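Local coordinates for protein AGR_C_4470p (Agrobacterium tumefaciens str. C58, PDB 2HQV) that is of unknown function but belongs to the ChuX/HutX haem-utilisation family, so it may bind or handle haem, at residues I75-V89 with F149-R163. Numbering follows the deposited sequence.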
loop_
_atom_site.group_PDB
_atom_site.type_symbol
_atom_site.label_atom_id
_atom_site.label_comp_id
_atom_site.label_asym_id
_atom_site.label_seq_id
_atom_site.Cartn_x
_atom_site.Cartn_y
_atom_site.Cartn_z
ATOM N N ILE A 75 -19.288 -3.413 9.385
ATOM C CA ILE A 75 -18.263 -4.442 9.332
ATOM C C ILE A 75 -16.997 -4.009 10.063
ATOM O O ILE A 75 -16.405 -4.797 10.806
ATOM C CB ILE A 75 -17.969 -4.833 7.864
ATOM C CG1 ILE A 75 -19.203 -5.547 7.289
ATOM C CG2 ILE A 75 -16.730 -5.730 7.780
ATOM C CD1 ILE A 75 -19.141 -5.849 5.790
ATOM N N TRP A 76 -16.589 -2.760 9.871
ATOM C CA TRP A 76 -15.405 -2.254 10.555
ATOM C C TRP A 76 -15.630 -2.298 12.070
ATOM O O TRP A 76 -14.770 -2.751 12.817
ATOM C CB TRP A 76 -15.106 -0.820 10.112
ATOM C CG TRP A 76 -13.844 -0.279 10.676
ATOM C CD1 TRP A 76 -13.699 0.425 11.838
ATOM C CD2 TRP A 76 -12.528 -0.414 10.121
ATOM N NE1 TRP A 76 -12.377 0.734 12.041
ATOM C CE2 TRP A 76 -11.634 0.227 11.007
ATOM C CE3 TRP A 76 -12.017 -1.025 8.967
ATOM C CZ2 TRP A 76 -10.252 0.290 10.769
ATOM C CZ3 TRP A 76 -10.641 -0.966 8.728
ATOM C CH2 TRP A 76 -9.776 -0.316 9.632
ATOM N N ASN A 77 -16.789 -1.822 12.518
ATOM C CA ASN A 77 -17.101 -1.822 13.948
ATOM C C ASN A 77 -17.078 -3.255 14.479
ATOM O O ASN A 77 -16.565 -3.529 15.565
ATOM C CB ASN A 77 -18.482 -1.207 14.200
ATOM C CG ASN A 77 -18.906 -1.309 15.655
ATOM O OD1 ASN A 77 -18.270 -0.732 16.538
ATOM N ND2 ASN A 77 -19.980 -2.055 15.915
ATOM N N GLU A 78 -17.639 -4.163 13.693
ATOM C CA GLU A 78 -17.687 -5.572 14.048
ATOM C C GLU A 78 -16.268 -6.114 14.248
ATOM O O GLU A 78 -15.949 -6.711 15.283
ATOM C CB GLU A 78 -18.389 -6.353 12.931
ATOM C CG GLU A 78 -18.840 -7.738 13.312
ATOM C CD GLU A 78 -20.020 -7.713 14.265
ATOM O OE1 GLU A 78 -21.138 -7.365 13.826
ATOM O OE2 GLU A 78 -19.823 -8.033 15.453
HETATM N N MSE A 79 -15.409 -5.889 13.260
HETATM C CA MSE A 79 -14.037 -6.386 13.338
HETATM C C MSE A 79 -13.222 -5.769 14.473
HETATM O O MSE A 79 -12.289 -6.390 14.976
HETATM C CB MSE A 79 -13.325 -6.173 12.000
HETATM C CG MSE A 79 -13.981 -6.924 10.846
HETATM SE SE MSE A 79 -12.935 -6.815 9.211
HETATM C CE MSE A 79 -13.038 -4.897 8.904
ATOM N N ARG A 80 -13.569 -4.552 14.878
ATOM C CA ARG A 80 -12.848 -3.908 15.970
ATOM C C ARG A 80 -12.974 -4.730 17.254
ATOM O O ARG A 80 -12.185 -4.570 18.181
ATOM C CB ARG A 80 -13.381 -2.491 16.209
ATOM C CG ARG A 80 -13.053 -1.508 15.092
ATOM C CD ARG A 80 -13.411 -0.092 15.494
ATOM N NE ARG A 80 -12.773 0.249 16.759
ATOM C CZ ARG A 80 -13.424 0.401 17.906
ATOM N NH1 ARG A 80 -14.745 0.253 17.952
ATOM N NH2 ARG A 80 -12.750 0.676 19.014
ATOM N N GLY A 81 -13.966 -5.613 17.304
ATOM C CA GLY A 81 -14.147 -6.435 18.488
ATOM C C GLY A 81 -13.488 -7.793 18.343
ATOM O O GLY A 81 -13.563 -8.620 19.249
ATOM N N TRP A 82 -12.825 -8.016 17.210
ATOM C CA TRP A 82 -12.169 -9.296 16.942
ATOM C C TRP A 82 -10.807 -9.465 17.603
ATOM O O TRP A 82 -10.232 -10.549 17.565
ATOM C CB TRP A 82 -11.999 -9.502 15.434
ATOM C CG TRP A 82 -13.269 -9.710 14.651
ATOM C CD1 TRP A 82 -14.557 -9.580 15.100
ATOM C CD2 TRP A 82 -13.363 -10.059 13.263
ATOM N NE1 TRP A 82 -15.441 -9.826 14.076
ATOM C CE2 TRP A 82 -14.738 -10.123 12.938
ATOM C CE3 TRP A 82 -12.417 -10.322 12.262
ATOM C CZ2 TRP A 82 -15.193 -10.440 11.648
ATOM C CZ3 TRP A 82 -12.869 -10.638 10.973
ATOM C CH2 TRP A 82 -14.248 -10.694 10.682
ATOM N N GLY A 83 -10.288 -8.405 18.207
ATOM C CA GLY A 83 -8.988 -8.500 18.839
ATOM C C GLY A 83 -7.894 -8.154 17.847
ATOM O O GLY A 83 -8.125 -7.399 16.905
ATOM N N GLU A 84 -6.703 -8.708 18.041
ATOM C CA GLU A 84 -5.593 -8.419 17.137
ATOM C C GLU A 84 -5.696 -9.194 15.826
ATOM O O GLU A 84 -5.611 -10.417 15.807
ATOM C CB GLU A 84 -4.254 -8.736 17.814
ATOM C CG GLU A 84 -3.039 -8.329 16.986
ATOM C CD GLU A 84 -1.723 -8.781 17.603
ATOM O OE1 GLU A 84 -0.659 -8.507 17.012
ATOM O OE2 GLU A 84 -1.754 -9.410 18.679
ATOM N N ILE A 85 -5.885 -8.470 14.731
ATOM C CA ILE A 85 -5.982 -9.087 13.416
ATOM C C ILE A 85 -4.721 -8.752 12.617
ATOM O O ILE A 85 -3.761 -8.208 13.160
ATOM C CB ILE A 85 -7.252 -8.585 12.655
ATOM C CG1 ILE A 85 -7.344 -7.052 12.677
ATOM C CG2 ILE A 85 -8.496 -9.162 13.311
ATOM C CD1 ILE A 85 -6.287 -6.316 11.842
ATOM N N LEU A 86 -4.703 -9.093 11.335
ATOM C CA LEU A 86 -3.548 -8.763 10.517
ATOM C C LEU A 86 -4.017 -7.913 9.342
ATOM O O LEU A 86 -4.806 -8.363 8.515
ATOM C CB LEU A 86 -2.851 -10.026 10.001
ATOM C CG LEU A 86 -1.624 -9.739 9.121
ATOM C CD1 LEU A 86 -0.574 -9.008 9.944
ATOM C CD2 LEU A 86 -1.052 -11.044 8.566
HETATM N N MSE A 87 -3.547 -6.675 9.301
HETATM C CA MSE A 87 -3.891 -5.751 8.235
HETATM C C MSE A 87 -2.864 -5.885 7.118
HETATM O O MSE A 87 -1.660 -5.868 7.371
HETATM C CB MSE A 87 -3.903 -4.312 8.768
HETATM C CG MSE A 87 -3.638 -3.258 7.702
HETATM SE SE MSE A 87 -5.094 -2.878 6.447
HETATM C CE MSE A 87 -5.660 -4.590 5.927
ATOM N N ILE A 88 -3.332 -6.034 5.885
ATOM C CA ILE A 88 -2.408 -6.161 4.763
ATOM C C ILE A 88 -2.754 -5.263 3.577
ATOM O O ILE A 88 -3.883 -5.249 3.093
ATOM C CB ILE A 88 -2.332 -7.609 4.242
ATOM C CG1 ILE A 88 -1.903 -8.551 5.367
ATOM C CG2 ILE A 88 -1.321 -7.694 3.088
ATOM C CD1 ILE A 88 -1.748 -9.997 4.921
ATOM N N VAL A 89 -1.761 -4.509 3.128
ATOM C CA VAL A 89 -1.905 -3.625 1.983
ATOM C C VAL A 89 -0.815 -4.109 1.043
ATOM O O VAL A 89 0.311 -4.350 1.478
ATOM C CB VAL A 89 -1.646 -2.145 2.346
ATOM C CG1 VAL A 89 -1.494 -1.307 1.069
ATOM C CG2 VAL A 89 -2.812 -1.599 3.177
ATOM N N PHE A 149 -11.756 -5.504 1.271
ATOM C CA PHE A 149 -12.525 -4.313 0.950
ATOM C C PHE A 149 -12.142 -4.013 -0.501
ATOM O O PHE A 149 -11.008 -3.638 -0.788
ATOM C CB PHE A 149 -12.159 -3.165 1.894
ATOM C CG PHE A 149 -12.755 -3.314 3.266
ATOM C CD1 PHE A 149 -12.390 -4.384 4.078
ATOM C CD2 PHE A 149 -13.729 -2.428 3.720
ATOM C CE1 PHE A 149 -12.987 -4.579 5.325
ATOM C CE2 PHE A 149 -14.337 -2.611 4.966
ATOM C CZ PHE A 149 -13.964 -3.691 5.770
HETATM N N MSE A 150 -13.090 -4.227 -1.411
HETATM C CA MSE A 150 -12.861 -4.035 -2.847
HETATM C C MSE A 150 -13.160 -2.628 -3.354
HETATM O O MSE A 150 -14.045 -1.946 -2.836
HETATM C CB MSE A 150 -13.733 -5.001 -3.656
HETATM C CG MSE A 150 -13.795 -6.428 -3.136
HETATM SE SE MSE A 150 -12.081 -7.294 -3.154
HETATM C CE MSE A 150 -11.657 -7.172 -5.057
ATOM N N ASN A 151 -12.425 -2.204 -4.379
ATOM C CA ASN A 151 -12.657 -0.897 -4.983
ATOM C C ASN A 151 -13.504 -1.108 -6.246
ATOM O O ASN A 151 -13.851 -2.241 -6.585
ATOM C CB ASN A 151 -11.338 -0.198 -5.340
ATOM C CG ASN A 151 -10.451 -1.032 -6.251
ATOM O OD1 ASN A 151 -10.928 -1.682 -7.180
ATOM N ND2 ASN A 151 -9.149 -1.001 -5.996
ATOM N N ALA A 152 -13.833 -0.022 -6.938
ATOM C CA ALA A 152 -14.651 -0.110 -8.142
ATOM C C ALA A 152 -13.953 -0.849 -9.281
ATOM O O ALA A 152 -14.610 -1.352 -10.192
ATOM C CB ALA A 152 -15.067 1.293 -8.599
ATOM N N ALA A 153 -12.629 -0.927 -9.225
ATOM C CA ALA A 153 -11.870 -1.610 -10.267
ATOM C C ALA A 153 -11.679 -3.113 -10.018
ATOM O O ALA A 153 -10.908 -3.768 -10.719
ATOM C CB ALA A 153 -10.522 -0.942 -10.447
ATOM N N GLY A 154 -12.366 -3.655 -9.018
ATOM C CA GLY A 154 -12.257 -5.079 -8.746
ATOM C C GLY A 154 -10.987 -5.542 -8.059
ATOM O O GLY A 154 -10.660 -6.731 -8.083
ATOM N N GLY A 155 -10.263 -4.607 -7.453
ATOM C CA GLY A 155 -9.048 -4.963 -6.748
ATOM C C GLY A 155 -9.273 -4.774 -5.261
ATOM O O GLY A 155 -10.235 -4.129 -4.860
ATOM N N ALA A 156 -8.403 -5.340 -4.432
ATOM C CA ALA A 156 -8.555 -5.184 -2.988
ATOM C C ALA A 156 -7.861 -3.904 -2.529
ATOM O O ALA A 156 -6.695 -3.679 -2.850
ATOM C CB ALA A 156 -7.955 -6.375 -2.269
HETATM N N MSE A 157 -8.591 -3.067 -1.796
HETATM C CA MSE A 157 -8.045 -1.822 -1.261
HETATM C C MSE A 157 -7.078 -2.226 -0.143
HETATM O O MSE A 157 -5.970 -1.701 -0.021
HETATM C CB MSE A 157 -9.181 -0.965 -0.697
HETATM C CG MSE A 157 -10.189 -0.514 -1.744
HETATM SE SE MSE A 157 -11.741 0.306 -0.913
HETATM C CE MSE A 157 -10.897 1.846 -0.121
ATOM N N PHE A 158 -7.518 -3.185 0.662
ATOM C CA PHE A 158 -6.722 -3.731 1.754
ATOM C C PHE A 158 -7.446 -4.989 2.196
ATOM O O PHE A 158 -8.590 -5.222 1.791
ATOM C CB PHE A 158 -6.592 -2.728 2.910
ATOM C CG PHE A 158 -7.895 -2.383 3.577
ATOM C CD1 PHE A 158 -8.340 -3.100 4.685
ATOM C CD2 PHE A 158 -8.683 -1.346 3.090
ATOM C CE1 PHE A 158 -9.563 -2.783 5.301
ATOM C CE2 PHE A 158 -9.898 -1.023 3.691
ATOM C CZ PHE A 158 -10.338 -1.744 4.798
ATOM N N LYS A 159 -6.783 -5.797 3.018
ATOM C CA LYS A 159 -7.360 -7.054 3.489
ATOM C C LYS A 159 -7.138 -7.225 4.987
ATOM O O LYS A 159 -6.089 -6.876 5.500
ATOM C CB LYS A 159 -6.693 -8.235 2.771
ATOM C CG LYS A 159 -6.762 -8.191 1.256
ATOM C CD LYS A 159 -5.863 -9.253 0.617
ATOM C CE LYS A 159 -5.914 -9.161 -0.913
ATOM N NZ LYS A 159 -5.039 -10.167 -1.589
ATOM N N ILE A 160 -8.126 -7.767 5.685
ATOM C CA ILE A 160 -7.989 -8.012 7.116
ATOM C C ILE A 160 -8.004 -9.536 7.263
ATOM O O ILE A 160 -8.981 -10.191 6.896
ATOM C CB ILE A 160 -9.172 -7.433 7.935
ATOM C CG1 ILE A 160 -9.319 -5.928 7.685
ATOM C CG2 ILE A 160 -8.960 -7.722 9.422
ATOM C CD1 ILE A 160 -8.111 -5.090 8.106
ATOM N N PHE A 161 -6.915 -10.090 7.784
ATOM C CA PHE A 161 -6.804 -11.526 7.970
ATOM C C PHE A 161 -7.020 -11.969 9.403
ATOM O O PHE A 161 -6.654 -11.267 10.343
ATOM C CB PHE A 161 -5.421 -12.012 7.526
ATOM C CG PHE A 161 -5.301 -12.225 6.056
ATOM C CD1 PHE A 161 -5.456 -13.496 5.515
ATOM C CD2 PHE A 161 -5.065 -11.154 5.201
ATOM C CE1 PHE A 161 -5.380 -13.702 4.138
ATOM C CE2 PHE A 161 -4.986 -11.350 3.816
ATOM C CZ PHE A 161 -5.145 -12.629 3.289
ATOM N N VAL A 162 -7.628 -13.142 9.555
ATOM C CA VAL A 162 -7.833 -13.733 10.870
ATOM C C VAL A 162 -6.444 -14.267 11.252
ATOM O O VAL A 162 -5.757 -14.865 10.426
ATOM C CB VAL A 162 -8.848 -14.901 10.795
ATOM C CG1 VAL A 162 -8.845 -15.692 12.094
ATOM C CG2 VAL A 162 -10.244 -14.347 10.535
ATOM N N ARG A 163 -6.028 -14.041 12.490
ATOM C CA ARG A 163 -4.713 -14.490 12.940
ATOM C C ARG A 163 -4.641 -15.969 13.291
ATOM O O ARG A 163 -5.658 -16.645 13.410
ATOM C CB ARG A 163 -4.267 -13.671 14.153
ATOM C CG ARG A 163 -4.166 -12.182 13.889
ATOM C CD ARG A 163 -3.108 -11.873 12.846
ATOM N NE ARG A 163 -1.755 -12.093 13.347
ATOM C CZ ARG A 163 -1.227 -11.428 14.368
ATOM N NH1 ARG A 163 -1.941 -10.504 14.994
ATOM N NH2 ARG A 163 0.019 -11.678 14.755
#
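An antiparallel strand pair inside the six-stranded sheet brings Leu86 against Phe161 and Ile88 against Lys159, while helix 72-79 packs on the face that carries Met87 and Ile160. Leu86 and Phe161 form a hydrogen-bonded pair: Phe161 N reaches Leu86 O at 2.8 Å, nearly straight at 177°, and Leu86 N returns a bond to Phe161 O. Lys159 N binds Ile88 O at 3.0 Å. On the face of Leu86, Phe161, Ile88 and Lys159, the branched Ile88 lays CD1 against Phe161 CD2 at 3.5 Å, and the extended Lys159 chain carries its amine to a cation-pi contact with Trp148.

Strand 156-161 lies between 142-151 and 85-90, in the antiparallel sheet of this ChuX/HutX-family protein, and the Met87 and Ile160 face builds the hydrophobic core under the helix. Ile160, beta-branched and suited to a strand, splits its contacts: CG2 meets Ile85 CG1 at 3.7 Å, whereas CB and CG1 lie beside the selenium of Met79. The flexible chain of that selenomethionine bends at chi3 (-64°), bringing CE to the edge of the Phe149 ring, 3.5 Å from CZ. Phe158 lays CZ over one face of Phe149 and approaches the edge of the Trp76 indole, the two side chains crossing at about a right angle; Trp76 gives its buried NE1 to Pro103 O. Met87, also a selenomethionine, makes an oblique Met-aromatic contact, with SE 4.7 Å from the centroid of the Phe158 ring.

Beyond the Leu86-Phe161 pair, Arg163 curls back over the neighbouring strand, its CD 3.4 Å from Leu86 CB. Its folded chain delivers NH1 to Glu84 OE1 in a salt bridge of 3.1 Å, carboxylate and guanidinium planes turned 73° apart, while Gln174 of helix 172-185 accepts the Arg163 backbone N-H.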